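Side-chain contacts in RegF protein (Neisseria gonorrhoeae, PDB 4HOJ), which binds glutathione and calcium and, as a stringent starvation protein A homologue of the glutathione S-transferase superfamily, probably helps regulate gene expression under stress: residues V54-R58 with D59-H63; Y37-P40 with E41-V45; Y143-E147 with D148-I152; V154-A157 with P158-R162; E125-G128 with N129-M133. All coordinates share one frame; numbering follows the deposited sequence.

Contact 1. Residues V54-R58 with D59-H63; sequences VLVER and DLVLH
V54 meets V61 diagonally across the two strands. From V54 CB, which sits 3.9 Å from L62 O, the two methyls part. CG1 lies anti to the backbone N (chi1 171°), which carries it across to V61 CG1 at 4.1 Å, the two valines meeting at a slant, while V54 CG1 also rests 3.5 Å from L62 O. V54 CG2 instead meets H63 CB at 4.3 Å. V56 continues the same face, its CG2 facing V61 CG2, and M46 of helix 41-46 covers all three valines. L55, E57, L60 and L62 occupy the other face, against Y71 of helix 65-75; there E57 OE1 is hydrogen-bonded to Y71 OH and OE2 forms a salt bridge with R75. Between the faces, two reciprocal pairs of backbone bonds hold the strands: L55 N to L62 O (2.8 Å) and L62 N to L55 O, then E57 N to L60 O and L60 N to E57 O. A type II' turn from E57 to L60 closes the end, with R58 at a positive phi of 52°. D59 leans out to form a salt bridge with R91 of the second subunit. This is the antiparallel beta hairpin that ends the sheet of the thioredoxin-like glutathione S-transferase domain.

Contact 2. Residues Y37-P40 with E41-V45; sequences YNKP and EDLAV. With GSH (glutathione), chain C.
Apolar contact comes first: the stem of K39 lies across the end of L43, with CD of the lysine 4.0 Å from L43 CD2. P40 adds its ring, whose CG sits 4.3 Å from L43 CB. The ring also meets a polar atom without a hydrogen bond, P40 CG lying 3.3 Å from D42 OD2.

The protein's own hydrogen bonds gather on one carbonyl. P40 O accepts from L43 N at 3.0 Å, the donor standing well above the carbonyl plane, 53° out of it, as the chain winds into its first turn. A water gives P40 O a second bond of 2.7 Å and accepts one from A44 N, so it links the carbonyl to the next amide along.

The hydrogen bond to the ligand comes from the lysine tip. Beyond CG the chain is fully extended (chi3 180°), which takes K39 NZ past L43 to the glycyl carboxylate of glutathione (GSH), where K39 NZ donates to GSH O32 at 2.7 Å. N50 O is a second partner for the same ammonium group.

The loop after strand 30-33 leads into helix 41-46, with P40 packed on I34, and L43 on N50, V52 and V54 of strand 54-57.

Contact 3. Residues Y143-E147 with D148-I152; sequences YILGE and DFSMI
The chain makes a type I turn from Y143 to G146, closed by backbone bonds in both directions between these two residues, then doubles back through E147 and D148 to enter helix 151-161. That entry is an N-capping box with a hydrophobic staple, the motif known at the start of this helix in glutathione S-transferases. S150 is the N-cap, its OG accepting from I152 N at 3.1 Å, while D153 OD2 takes a hydrogen bond from S150 N and D153 OD1 one from I144 N. F149, just before the cap, packs on V154 as the staple.

Across the bend, F149 N stands over one face of the Y143 ring, offset toward the rim, and F149 CB sits over the same ring, 4.0 Å from its centroid and only 14° off the normal, a CH-pi contact. With CG anti to the backbone N (chi1 177°), the phenylalanine ring swings beyond the tyrosine and turns its edge to that ring's face. The result is an offset edge-to-face pair, the planes at 77° and the centroids 5.9 Å apart. R187 makes a cation-pi contact with F149, and I184 of helix 175-185 packs against both side chains.

On the other side of the turn, L145 and I152 cross at about a right angle, L145 CD1 touching I152 CG1 at 3.5 Å.

A single water binds the bend together, accepting from L145 N and from S150 OG, the latter at 2.7 Å, while donating to D148 O at 2.9 Å.

Contact 4. Residues V154-A157 with P158-R162; sequences VALA and PLLWR
L156 reaches along helix 151-161 toward L160, one turn on, where a proline kink at P158 bends this buried central helix of the glutathione S-transferase C-terminal domain. Its CG, anti to the backbone N (chi1 178°), brings the branch point close to the next turn, and L160 CD1 lies against the CG-CD2 side of L156, 3.8 Å from each. L156 CD1 diverges from CD2 and meets L159 CD2 at 4.2 Å. One leucine thus touches two neighbours, and its contact with L160 is the closer.

The proline shapes the other flank. P158 has no amide hydrogen to give to the turn before, and its ring fills that place: P158 CD stands 3.2 Å from V154 O and packs beside A157 CB. The helix kinks here, and the bonds from L159 N and L160 N to L156 O are both weak. A sound i to i+4 bond follows, W161 N to A157 O at 2.9 Å. H16 and R17 of helix 13-25 lie against the proline ring, and F20 against A157, so this flank faces the N-terminal domain.

R162 then folds back on the turn while NH2 forms a salt bridge with E198. R162 NH1 gives P158 O a bond of 3.1 Å, the oxygen lying within 10° of the guanidinium plane.

Contact 5. Residues E125-G128 with N129-M133; sequences EAIG and NGLTM
Near the C-terminal end of helix 117-134, in the all-helical C-terminal domain, the side chains one turn apart sort into a polar and an apolar flank. On the polar side T132 OG1, anti to its own carbonyl carbon (chi1 -62°), turns back along the helix and donates to G128 O at 2.7 Å. T132 N bonds to the same oxygen at 3.0 Å from the opposite face of the carbonyl plane, so one acceptor is gripped by two donors. The hydroxyl has a further partner in G171 N, which ties the helix to the loop beyond helix 151-161. Farther round, E125 and N129 slant across each other, with E125 CG 3.6 Å from N129 ND2 and the carboxylate and amide planes turned 70° apart.

I127 and L131 form the apolar flank, side by side and pointing the same way. I127 CG2 meets L131 CD1 at 3.6 Å, one turn apart, where L131 N also bonds to I127 O (2.9 Å).

Those two residues face inward. Helix 104-111 packs on I127 through H106, V107 and L110, while helix 151-161 brings L159 onto I127 and L160 onto L131.

Contacts 1 and 2 belong to the thioredoxin-like domain and touch through V54 CG2 and L43 CD1, 3.9 Å apart. Both border the glutathione site: contact 2 supplies a ligand-binding lysine, and in contact 1 the H63 side chain is about 6 Å from glutathione. Contacts 3, 4 and 5 lie in the helical domain; 3 and 4 share helix 151-161, and 5 packs on it from helix 117-134. Contact 4 meets contact 3 at I144 CD1 and L156 CD2 (3.5 Å) and contact 5 at L160 CD2 and L131 CD1 (4.0 Å). Contact 4 approaches both kinds of ligand, with the A155 side chain about 9 Å from glutathione and that of L160 about 7 Å from calcium.

Contact 1. Residues V54-R58 with D59-H63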
# COMPACT_ATOMS: atom_id res chain seq x y z
N VAL A 54 -9.40 -13.19 -0.40
CA VAL A 54 -10.07 -12.59 0.75
C VAL A 54 -9.74 -13.46 1.96
O VAL A 54 -9.68 -14.71 1.84
CB VAL A 54 -11.57 -12.56 0.55
CG1 VAL A 54 -12.33 -12.14 1.81
CG2 VAL A 54 -11.91 -11.60 -0.61
N LEU A 55 -9.46 -12.87 3.12
CA LEU A 55 -9.32 -13.64 4.33
C LEU A 55 -10.45 -13.28 5.27
O LEU A 55 -10.75 -12.07 5.48
CB LEU A 55 -7.98 -13.33 4.98
CG LEU A 55 -7.61 -14.22 6.17
CD1 LEU A 55 -7.02 -15.56 5.66
CD2 LEU A 55 -6.60 -13.55 7.10
N VAL A 56 -11.07 -14.30 5.87
CA VAL A 56 -12.08 -14.10 6.89
C VAL A 56 -11.63 -14.76 8.16
O VAL A 56 -11.25 -15.94 8.16
CB VAL A 56 -13.46 -14.65 6.45
CG1 VAL A 56 -14.49 -14.52 7.60
CG2 VAL A 56 -13.93 -13.90 5.19
N GLU A 57 -11.66 -14.04 9.27
CA GLU A 57 -11.47 -14.69 10.56
C GLU A 57 -12.46 -14.07 11.52
O GLU A 57 -12.37 -12.87 11.85
CB GLU A 57 -10.05 -14.50 11.07
CG GLU A 57 -9.86 -15.27 12.35
CD GLU A 57 -8.45 -15.22 12.92
OE1 GLU A 57 -7.67 -14.31 12.57
OE2 GLU A 57 -8.15 -16.11 13.77
N ARG A 58 -13.45 -14.86 11.94
CA ARG A 58 -14.57 -14.35 12.72
C ARG A 58 -15.19 -13.14 12.01
O ARG A 58 -15.60 -13.25 10.87
CB ARG A 58 -14.14 -14.00 14.15
CG ARG A 58 -13.59 -15.22 14.92
CD ARG A 58 -13.04 -14.83 16.29
NE ARG A 58 -12.32 -15.93 16.94
CZ ARG A 58 -12.78 -16.60 18.00
NH1 ARG A 58 -13.95 -16.27 18.53
NH2 ARG A 58 -12.06 -17.59 18.53
N ASP A 59 -15.24 -12.00 12.70
CA ASP A 59 -15.88 -10.80 12.14
C ASP A 59 -14.91 -9.95 11.30
O ASP A 59 -15.30 -8.91 10.75
CB ASP A 59 -16.40 -9.95 13.30
CG ASP A 59 -15.28 -9.54 14.23
OD1 ASP A 59 -14.51 -10.43 14.66
OD2 ASP A 59 -15.13 -8.32 14.47
N LEU A 60 -13.65 -10.37 11.21
CA LEU A 60 -12.71 -9.64 10.37
C LEU A 60 -12.74 -10.12 8.94
O LEU A 60 -12.59 -11.32 8.67
CB LEU A 60 -11.29 -9.83 10.90
CG LEU A 60 -10.16 -9.24 10.06
CD1 LEU A 60 -10.21 -7.74 10.01
CD2 LEU A 60 -8.82 -9.70 10.57
N VAL A 61 -12.89 -9.20 7.99
CA VAL A 61 -12.81 -9.52 6.57
C VAL A 61 -11.75 -8.64 5.93
O VAL A 61 -11.87 -7.40 6.00
CB VAL A 61 -14.14 -9.21 5.89
CG1 VAL A 61 -14.06 -9.56 4.42
CG2 VAL A 61 -15.25 -10.04 6.55
N LEU A 62 -10.72 -9.22 5.32
CA LEU A 62 -9.68 -8.46 4.63
C LEU A 62 -9.58 -8.87 3.18
O LEU A 62 -9.68 -10.07 2.86
CB LEU A 62 -8.32 -8.70 5.27
CG LEU A 62 -8.17 -8.24 6.70
CD1 LEU A 62 -6.77 -8.66 7.18
CD2 LEU A 62 -8.29 -6.70 6.81
N HIS A 63 -9.29 -7.94 2.28
CA HIS A 63 -8.80 -8.25 0.95
C HIS A 63 -7.49 -7.49 0.79
O HIS A 63 -7.03 -6.81 1.72
CB HIS A 63 -9.86 -7.89 -0.11
CG HIS A 63 -10.39 -6.48 -0.00
ND1 HIS A 63 -9.85 -5.40 -0.69
CD2 HIS A 63 -11.43 -5.99 0.71
CE1 HIS A 63 -10.53 -4.30 -0.37
NE2 HIS A 63 -11.49 -4.63 0.48

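Contact 2. Residues Y37-P40 with E41-V45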
# COMPACT_ATOMS: atom_id res chain seq x y z
N TYR A 37 -13.98 -17.37 -12.88
CA TYR A 37 -14.88 -17.29 -14.03
C TYR A 37 -16.32 -17.52 -13.61
O TYR A 37 -17.21 -17.39 -14.41
CB TYR A 37 -14.49 -18.36 -15.10
CG TYR A 37 -13.08 -18.13 -15.61
CD1 TYR A 37 -12.85 -17.30 -16.73
CD2 TYR A 37 -12.01 -18.76 -15.02
CE1 TYR A 37 -11.58 -17.07 -17.20
CE2 TYR A 37 -10.72 -18.53 -15.49
CZ TYR A 37 -10.54 -17.69 -16.60
OH TYR A 37 -9.27 -17.46 -17.09
N ASN A 38 -16.52 -17.87 -12.34
CA ASN A 38 -17.84 -18.16 -11.78
C ASN A 38 -17.84 -17.81 -10.32
O ASN A 38 -17.94 -18.66 -9.45
CB ASN A 38 -18.17 -19.64 -11.95
CG ASN A 38 -18.44 -20.01 -13.38
OD1 ASN A 38 -19.49 -19.67 -13.94
ND2 ASN A 38 -17.49 -20.71 -13.99
N LYS A 39 -17.75 -16.52 -10.07
CA LYS A 39 -17.61 -16.05 -8.69
C LYS A 39 -18.92 -16.14 -7.92
O LYS A 39 -20.00 -15.88 -8.47
CB LYS A 39 -17.17 -14.60 -8.67
CG LYS A 39 -15.86 -14.39 -9.30
CD LYS A 39 -15.77 -12.83 -9.54
CE LYS A 39 -14.48 -12.48 -10.18
NZ LYS A 39 -14.60 -10.99 -10.52
N PRO A 40 -18.88 -16.52 -6.65
CA PRO A 40 -20.12 -16.43 -5.89
C PRO A 40 -20.47 -14.98 -5.57
O PRO A 40 -19.56 -14.15 -5.44
CB PRO A 40 -19.81 -17.18 -4.59
CG PRO A 40 -18.31 -16.95 -4.41
CD PRO A 40 -17.73 -16.95 -5.83
N GLU A 41 -21.77 -14.69 -5.43
CA GLU A 41 -22.18 -13.33 -5.10
C GLU A 41 -21.59 -12.82 -3.79
O GLU A 41 -21.36 -11.62 -3.64
CB GLU A 41 -23.71 -13.22 -5.10
CG GLU A 41 -24.27 -13.26 -6.49
CD GLU A 41 -25.79 -13.27 -6.48
OE1 GLU A 41 -26.43 -13.19 -5.40
OE2 GLU A 41 -26.37 -13.37 -7.57
N ASP A 42 -21.29 -13.72 -2.86
CA ASP A 42 -20.78 -13.23 -1.60
C ASP A 42 -19.37 -12.69 -1.71
O ASP A 42 -18.93 -11.94 -0.83
CB ASP A 42 -20.95 -14.22 -0.45
CG ASP A 42 -20.01 -15.34 -0.49
OD1 ASP A 42 -19.76 -15.91 0.60
OD2 ASP A 42 -19.52 -15.67 -1.59
N LEU A 43 -18.61 -13.05 -2.76
CA LEU A 43 -17.30 -12.45 -2.99
C LEU A 43 -17.39 -10.91 -3.06
O LEU A 43 -16.55 -10.22 -2.46
CB LEU A 43 -16.61 -13.01 -4.24
CG LEU A 43 -15.14 -12.62 -4.33
CD1 LEU A 43 -14.23 -13.23 -3.21
CD2 LEU A 43 -14.53 -12.98 -5.69
N ALA A 44 -18.37 -10.37 -3.76
CA ALA A 44 -18.48 -8.92 -3.84
C ALA A 44 -18.97 -8.28 -2.54
O ALA A 44 -18.75 -7.10 -2.32
CB ALA A 44 -19.35 -8.53 -5.01
N VAL A 45 -19.63 -9.03 -1.67
CA VAL A 45 -20.03 -8.49 -0.37
C VAL A 45 -18.79 -8.38 0.51
O VAL A 45 -18.62 -7.40 1.25
CB VAL A 45 -21.07 -9.42 0.28
CG1 VAL A 45 -21.45 -8.90 1.67
CG2 VAL A 45 -22.34 -9.47 -0.59
N1 GSH C . -4.50 -6.13 -5.57
CA1 GSH C . -5.09 -7.49 -5.43
C1 GSH C . -4.37 -8.25 -4.38
O11 GSH C . -4.99 -9.10 -3.68
O12 GSH C . -3.15 -8.04 -4.25
CB1 GSH C . -5.16 -8.21 -6.78
CG1 GSH C . -5.99 -9.50 -6.74
CD1 GSH C . -6.32 -9.96 -8.15
OE1 GSH C . -5.93 -9.41 -9.15
N2 GSH C . -7.06 -11.14 -8.15
CA2 GSH C . -7.48 -11.68 -9.44
C2 GSH C . -8.99 -11.66 -9.43
O2 GSH C . -9.73 -11.94 -8.50
CB2 GSH C . -7.08 -13.09 -9.70
SG2 GSH C . -5.33 -13.37 -9.61
N3 GSH C . -9.56 -11.40 -10.75
CA3 GSH C . -11.00 -11.34 -10.94
C3 GSH C . -11.34 -9.96 -11.38
O31 GSH C . -10.53 -8.96 -11.40
O32 GSH C . -12.53 -9.79 -11.74
O HOH W 1 -19.36 -11.65 -6.45

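Contact 3. Residues Y143-E147 with D148-I152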
# COMPACT_ATOMS: atom_id res chain seq x y z
N TYR A 143 18.52 -13.31 0.39
CA TYR A 143 17.10 -13.02 0.18
C TYR A 143 16.99 -11.54 -0.17
O TYR A 143 17.98 -10.80 -0.11
CB TYR A 143 16.30 -13.33 1.44
CG TYR A 143 16.42 -14.79 1.82
CD1 TYR A 143 15.61 -15.73 1.25
CD2 TYR A 143 17.35 -15.19 2.75
CE1 TYR A 143 15.73 -17.07 1.57
CE2 TYR A 143 17.49 -16.53 3.10
CZ TYR A 143 16.67 -17.46 2.51
OH TYR A 143 16.77 -18.80 2.84
N ILE A 144 15.79 -11.08 -0.53
CA ILE A 144 15.66 -9.72 -1.03
C ILE A 144 16.10 -8.65 -0.01
O ILE A 144 16.73 -7.67 -0.39
CB ILE A 144 14.26 -9.42 -1.57
CG1 ILE A 144 13.89 -10.42 -2.64
CG2 ILE A 144 14.23 -8.06 -2.25
CD1 ILE A 144 12.49 -10.22 -3.11
N LEU A 145 15.81 -8.83 1.28
CA LEU A 145 16.18 -7.80 2.25
C LEU A 145 17.51 -8.06 2.94
O LEU A 145 17.98 -7.26 3.76
CB LEU A 145 15.12 -7.65 3.34
CG LEU A 145 13.75 -7.18 2.82
CD1 LEU A 145 12.91 -6.85 4.04
CD2 LEU A 145 13.90 -5.96 1.92
N GLY A 146 18.15 -9.17 2.62
CA GLY A 146 19.38 -9.49 3.33
C GLY A 146 19.52 -10.97 3.54
O GLY A 146 19.08 -11.78 2.73
N GLU A 147 20.12 -11.38 4.64
CA GLU A 147 20.40 -12.80 4.76
C GLU A 147 19.20 -13.56 5.34
O GLU A 147 19.25 -14.77 5.42
CB GLU A 147 21.69 -13.03 5.54
CG GLU A 147 21.66 -12.37 6.83
CD GLU A 147 23.00 -12.45 7.64
OE1 GLU A 147 24.16 -12.55 7.09
OE2 GLU A 147 22.87 -12.44 8.87
N ASP A 148 18.11 -12.86 5.67
CA ASP A 148 16.91 -13.51 6.22
C ASP A 148 15.69 -13.46 5.29
O ASP A 148 15.30 -12.41 4.78
CB ASP A 148 16.53 -12.92 7.57
CG ASP A 148 17.65 -13.03 8.57
OD1 ASP A 148 18.01 -14.16 8.89
OD2 ASP A 148 18.19 -11.98 8.96
N PHE A 149 15.06 -14.61 5.12
CA PHE A 149 13.80 -14.74 4.38
C PHE A 149 12.76 -13.84 4.99
O PHE A 149 12.63 -13.77 6.20
CB PHE A 149 13.34 -16.19 4.49
CG PHE A 149 12.01 -16.47 3.85
CD1 PHE A 149 11.90 -16.54 2.48
CD2 PHE A 149 10.85 -16.66 4.62
CE1 PHE A 149 10.66 -16.84 1.89
CE2 PHE A 149 9.62 -16.95 4.04
CZ PHE A 149 9.51 -17.02 2.67
N SER A 150 11.95 -13.19 4.15
CA SER A 150 10.94 -12.26 4.66
C SER A 150 9.70 -12.22 3.82
O SER A 150 9.64 -12.85 2.75
CB SER A 150 11.43 -10.79 4.77
OG SER A 150 11.57 -10.23 3.47
N MET A 151 8.74 -11.44 4.30
CA MET A 151 7.47 -11.26 3.57
C MET A 151 7.70 -10.65 2.19
O MET A 151 6.90 -10.80 1.27
CB MET A 151 6.62 -10.28 4.37
CG MET A 151 5.27 -10.19 3.75
SD MET A 151 4.43 -11.72 4.13
CE MET A 151 3.89 -11.34 5.80
N ILE A 152 8.81 -9.95 2.03
CA ILE A 152 9.12 -9.39 0.74
C ILE A 152 9.41 -10.49 -0.31
O ILE A 152 8.97 -10.44 -1.47
CB ILE A 152 10.21 -8.28 0.82
CG1 ILE A 152 10.05 -7.33 2.04
CG2 ILE A 152 10.21 -7.49 -0.49
CD1 ILE A 152 8.72 -6.86 2.45
O HOH W 2 14.12 -10.84 2.68

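Contact 4. Residues V154-A157 with P158-R162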
# COMPACT_ATOMS: atom_id res chain seq x y z
N VAL A 154 8.12 -13.47 -0.01
CA VAL A 154 6.82 -14.08 -0.20
C VAL A 154 6.05 -13.36 -1.29
O VAL A 154 5.44 -14.01 -2.17
CB VAL A 154 6.00 -14.03 1.10
CG1 VAL A 154 4.52 -14.38 0.84
CG2 VAL A 154 6.62 -14.97 2.14
N ALA A 155 6.05 -12.02 -1.25
CA ALA A 155 5.21 -11.25 -2.20
C ALA A 155 5.70 -11.46 -3.66
O ALA A 155 4.89 -11.49 -4.58
CB ALA A 155 5.25 -9.79 -1.79
N LEU A 156 7.01 -11.59 -3.86
CA LEU A 156 7.54 -11.73 -5.19
C LEU A 156 7.47 -13.16 -5.73
O LEU A 156 7.37 -13.36 -6.93
CB LEU A 156 9.00 -11.27 -5.15
CG LEU A 156 9.77 -11.39 -6.48
CD1 LEU A 156 9.11 -10.54 -7.59
CD2 LEU A 156 11.22 -10.93 -6.26
N ALA A 157 7.46 -14.16 -4.84
CA ALA A 157 7.67 -15.55 -5.26
C ALA A 157 6.63 -16.00 -6.31
O ALA A 157 7.01 -16.72 -7.21
CB ALA A 157 7.65 -16.47 -4.01
N PRO A 158 5.35 -15.69 -6.20
CA PRO A 158 4.41 -16.20 -7.24
C PRO A 158 4.70 -15.70 -8.62
O PRO A 158 4.38 -16.42 -9.59
CB PRO A 158 3.06 -15.73 -6.74
CG PRO A 158 3.28 -15.63 -5.18
CD PRO A 158 4.62 -14.99 -5.12
N LEU A 159 5.26 -14.50 -8.76
CA LEU A 159 5.68 -14.03 -10.08
C LEU A 159 6.86 -14.80 -10.60
O LEU A 159 6.84 -15.26 -11.73
CB LEU A 159 5.96 -12.54 -10.03
CG LEU A 159 6.66 -11.95 -11.28
CD1 LEU A 159 5.82 -12.25 -12.52
CD2 LEU A 159 6.83 -10.45 -11.09
N LEU A 160 7.85 -15.01 -9.78
CA LEU A 160 9.01 -15.79 -10.25
C LEU A 160 8.63 -17.23 -10.59
O LEU A 160 9.17 -17.78 -11.55
CB LEU A 160 10.13 -15.77 -9.17
CG LEU A 160 10.58 -14.36 -8.78
CD1 LEU A 160 11.72 -14.43 -7.74
CD2 LEU A 160 11.03 -13.65 -10.01
N TRP A 161 7.66 -17.82 -9.86
CA TRP A 161 7.21 -19.16 -10.21
C TRP A 161 6.62 -19.19 -11.61
O TRP A 161 6.74 -20.21 -12.29
CB TRP A 161 6.15 -19.55 -9.18
CG TRP A 161 5.65 -20.94 -9.41
CD1 TRP A 161 4.42 -21.27 -9.90
CD2 TRP A 161 6.35 -22.18 -9.21
NE1 TRP A 161 4.32 -22.64 -10.05
CE2 TRP A 161 5.47 -23.21 -9.59
CE3 TRP A 161 7.64 -22.51 -8.75
CZ2 TRP A 161 5.84 -24.57 -9.55
CZ3 TRP A 161 7.99 -23.85 -8.67
CH2 TRP A 161 7.09 -24.85 -9.07
N ARG A 162 6.01 -18.08 -12.04
CA ARG A 162 5.24 -17.97 -13.27
C ARG A 162 6.04 -17.44 -14.44
O ARG A 162 5.42 -17.20 -15.50
CB ARG A 162 3.99 -17.08 -13.04
CG ARG A 162 2.90 -17.80 -12.23
CD ARG A 162 1.87 -16.77 -11.68
NE ARG A 162 0.73 -17.43 -11.09
CZ ARG A 162 0.70 -18.06 -9.91
NH1 ARG A 162 1.81 -18.05 -9.15
NH2 ARG A 162 -0.42 -18.59 -9.44

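Contact 5. Residues E125-G128 with N129-M133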
# COMPACT_ATOMS: atom_id res chain seq x y z
N GLU A 125 7.03 -7.77 -21.50
CA GLU A 125 8.28 -7.09 -21.70
C GLU A 125 8.71 -6.32 -20.47
O GLU A 125 9.87 -6.38 -20.05
CB GLU A 125 8.09 -6.12 -22.86
CG GLU A 125 9.32 -5.33 -23.23
CD GLU A 125 10.14 -6.04 -24.28
OE1 GLU A 125 10.03 -7.29 -24.37
OE2 GLU A 125 10.88 -5.35 -25.03
N ALA A 126 7.77 -5.59 -19.89
CA ALA A 126 8.11 -4.77 -18.72
C ALA A 126 8.51 -5.59 -17.52
O ALA A 126 9.39 -5.21 -16.76
CB ALA A 126 6.97 -3.80 -18.37
N ILE A 127 7.90 -6.75 -17.36
CA ILE A 127 8.29 -7.61 -16.25
C ILE A 127 9.69 -8.15 -16.45
O ILE A 127 10.49 -8.11 -15.52
CB ILE A 127 7.29 -8.78 -16.07
CG1 ILE A 127 5.93 -8.23 -15.60
CG2 ILE A 127 7.88 -9.87 -15.14
CD1 ILE A 127 4.80 -9.29 -15.65
N GLY A 128 10.03 -8.58 -17.67
CA GLY A 128 11.37 -9.08 -17.90
C GLY A 128 12.40 -8.00 -17.66
O GLY A 128 13.45 -8.25 -17.08
N ASN A 129 12.11 -6.80 -18.11
CA ASN A 129 13.07 -5.71 -17.98
C ASN A 129 13.25 -5.33 -16.51
O ASN A 129 14.38 -5.10 -16.03
CB ASN A 129 12.60 -4.52 -18.80
CG ASN A 129 12.77 -4.75 -20.29
OD1 ASN A 129 13.67 -5.48 -20.72
ND2 ASN A 129 11.90 -4.13 -21.08
N GLY A 130 12.13 -5.23 -15.80
CA GLY A 130 12.12 -4.90 -14.38
C GLY A 130 12.86 -5.90 -13.53
O GLY A 130 13.66 -5.52 -12.65
N LEU A 131 12.61 -7.18 -13.75
CA LEU A 131 13.27 -8.22 -12.99
C LEU A 131 14.76 -8.25 -13.32
O LEU A 131 15.57 -8.49 -12.42
CB LEU A 131 12.63 -9.59 -13.26
CG LEU A 131 11.22 -9.73 -12.65
CD1 LEU A 131 10.58 -11.07 -13.04
CD2 LEU A 131 11.16 -9.58 -11.14
N THR A 132 15.12 -8.02 -14.58
CA THR A 132 16.52 -8.02 -14.99
C THR A 132 17.24 -6.92 -14.23
O THR A 132 18.36 -7.10 -13.75
CB THR A 132 16.69 -7.89 -16.52
OG1 THR A 132 16.07 -9.03 -17.14
CG2 THR A 132 18.17 -7.86 -16.90
N MET A 133 16.60 -5.77 -14.08
CA MET A 133 17.29 -4.67 -13.45
C MET A 133 17.42 -4.88 -11.95
O MET A 133 18.40 -4.43 -11.35
CB MET A 133 16.64 -3.33 -13.77
CG MET A 133 16.67 -3.03 -15.26
SD MET A 133 15.71 -1.57 -15.65
CE MET A 133 16.28 -0.47 -14.36